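Local atomic coordinates of MTH169 (PDB entry 1GTD), a protein that belongs to the PurS family of small alpha/beta proteins and assembles with three further copies of itself into a tetramer. Residues L67-P70 against V71-D74. Numbering follows the deposited sequence.
Sequences LCNP and VIHD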
ATOM      1  N   LEU B  67      -8.046  -9.187  -7.135  1.00 31.74           N
ATOM      2  CA  LEU B  67      -7.753  -8.847  -5.755  1.00 30.94           C
ATOM      3  C   LEU B  67      -6.485  -9.431  -5.146  1.00 31.68           C
ATOM      4  O   LEU B  67      -5.798  -8.745  -4.388  1.00 30.97           O
ATOM      5  CB  LEU B  67      -8.959  -9.195  -4.885  1.00 31.28           C
ATOM      6  CG  LEU B  67     -10.276  -8.656  -5.458  1.00 33.75           C
ATOM      7  CD1 LEU B  67     -11.422  -9.072  -4.543  1.00 33.61           C
ATOM      8  CD2 LEU B  67     -10.217  -7.119  -5.612  1.00 32.25           C
ATOM      9  N   CYS B  68      -6.160 -10.684  -5.456  1.00 31.71           N
ATOM     10  CA  CYS B  68      -4.953 -11.271  -4.878  1.00 30.29           C
ATOM     11  C   CYS B  68      -4.235 -12.227  -5.807  1.00 27.76           C
ATOM     12  O   CYS B  68      -4.612 -12.395  -6.965  1.00 27.62           O
ATOM     13  CB  CYS B  68      -5.300 -12.011  -3.581  1.00 33.41           C
ATOM     14  SG  CYS B  68      -6.209 -13.576  -3.791  1.00 37.54           S
ATOM     15  N   ASN B  69      -3.178 -12.839  -5.290  1.00 25.27           N
ATOM     16  CA  ASN B  69      -2.411 -13.825  -6.040  1.00 23.04           C
ATOM     17  C   ASN B  69      -2.451 -15.056  -5.158  1.00 20.80           C
ATOM     18  O   ASN B  69      -1.731 -15.137  -4.175  1.00 20.97           O
ATOM     19  CB  ASN B  69      -0.965 -13.358  -6.253  1.00 23.19           C
ATOM     20  CG  ASN B  69      -0.076 -14.442  -6.856  1.00 24.28           C
ATOM     21  OD1 ASN B  69       0.981 -14.154  -7.421  1.00 25.47           O
ATOM     22  ND2 ASN B  69      -0.495 -15.697  -6.725  1.00 25.67           N
ATOM     23  N   PRO B  70      -3.300 -16.034  -5.500  1.00 21.42           N
ATOM     24  CA  PRO B  70      -3.451 -17.280  -4.733  1.00 21.38           C
ATOM     25  C   PRO B  70      -2.162 -18.018  -4.378  1.00 21.41           C
ATOM     26  O   PRO B  70      -2.103 -18.700  -3.363  1.00 22.19           O
ATOM     27  CB  PRO B  70      -4.374 -18.121  -5.617  1.00 19.79           C
ATOM     28  CG  PRO B  70      -4.024 -17.664  -6.989  1.00 21.84           C
ATOM     29  CD  PRO B  70      -3.975 -16.152  -6.804  1.00 21.98           C
ATOM     30  N   VAL B  71      -1.139 -17.894  -5.211  1.00 20.73           N
ATOM     31  CA  VAL B  71       0.115 -18.569  -4.938  1.00 21.64           C
ATOM     32  C   VAL B  71       0.719 -18.101  -3.613  1.00 21.93           C
ATOM     33  O   VAL B  71       1.423 -18.860  -2.934  1.00 21.28           O
ATOM     34  CB  VAL B  71       1.153 -18.319  -6.075  1.00 23.30           C
ATOM     35  CG1 VAL B  71       2.543 -18.788  -5.628  1.00 23.62           C
ATOM     36  CG2 VAL B  71       0.731 -19.052  -7.344  1.00 21.02           C
ATOM     37  N   ILE B  72       0.435 -16.853  -3.248  1.00 21.44           N
ATOM     38  CA  ILE B  72       0.976 -16.273  -2.020  1.00 20.90           C
ATOM     39  C   ILE B  72      -0.047 -15.787  -0.987  1.00 20.55           C
ATOM     40  O   ILE B  72       0.280 -15.690   0.202  1.00 21.04           O
ATOM     41  CB  ILE B  72       1.936 -15.093  -2.349  1.00 20.90           C
ATOM     42  CG1 ILE B  72       1.159 -13.939  -2.987  1.00 21.52           C
ATOM     43  CG2 ILE B  72       3.007 -15.546  -3.334  1.00 21.18           C
ATOM     44  CD1 ILE B  72       2.038 -12.783  -3.403  1.00 20.76           C
ATOM     45  N   HIS B  73      -1.271 -15.476  -1.420  1.00 19.98           N
ATOM     46  CA  HIS B  73      -2.304 -14.994  -0.485  1.00 20.47           C
ATOM     47  C   HIS B  73      -3.346 -16.027  -0.074  1.00 20.30           C
ATOM     48  O   HIS B  73      -3.733 -16.885  -0.860  1.00 20.03           O
ATOM     49  CB  HIS B  73      -3.094 -13.809  -1.066  1.00 18.61           C
ATOM     50  CG  HIS B  73      -2.256 -12.623  -1.406  1.00 20.03           C
ATOM     51  ND1 HIS B  73      -1.861 -12.336  -2.695  1.00 20.72           N
ATOM     52  CD2 HIS B  73      -1.730 -11.652  -0.624  1.00 20.14           C
ATOM     53  CE1 HIS B  73      -1.128 -11.237  -2.691  1.00 20.54           C
ATOM     54  NE2 HIS B  73      -1.033 -10.803  -1.447  1.00 19.90           N
ATOM     55  N   ASP B  74      -3.785 -15.927   1.174  1.00 20.99           N
ATOM     56  CA  ASP B  74      -4.856 -16.765   1.711  1.00 21.08           C
ATOM     57  C   ASP B  74      -5.978 -15.730   1.758  1.00 23.16           C
ATOM     58  O   ASP B  74      -5.744 -14.599   2.200  1.00 24.02           O
ATOM     59  CB  ASP B  74      -4.579 -17.216   3.158  1.00 19.19           C
ATOM     60  CG  ASP B  74      -3.686 -18.445   3.251  1.00 16.72           C
ATOM     61  OD1 ASP B  74      -3.778 -19.337   2.381  1.00 15.21           O
ATOM     62  OD2 ASP B  74      -2.906 -18.527   4.228  1.00 17.53           O
TER
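Asn69 and His73 close a tight reversal through backbone and side chain together. The carbonyl O of Asn69 accepts from Ile72 N at 2.9 Å and from His73 N at 2.8 Å, the two donors arriving from opposite faces of its plane. With Pro70 and Val71 both near helical backbone angles, the first bond defines a type I beta-turn, and the second, from residue i+4 back to i, adds an alpha-turn bond over the same carbonyl. On the helix side, Asn69 N donates to His73 ND1 over 3.0 Å at 164°, from 23° out of the ring plane; His73 CG lies beside its own backbone N, a rotation (chi1 -59°) that brings ND1 to Asn69 N. Cys68 CB comes obliquely to the ring, 3.6 Å from His73 ND1, in van der Waals contact, and Ile72 CG1 lies over one ring face, offset toward the rim. The outer bend is looser: Val71 is exposed, and Pro70 meets it chiefly as chain neighbour. The turn thus links helix 59-67 to strand 73-81, an outer strand of the antiparallel sheet within this chain, where Cys68 and His73 touch Ile9 of strand 3-11, while Arg25 of the second subunit packs against Asn69 and Pro70.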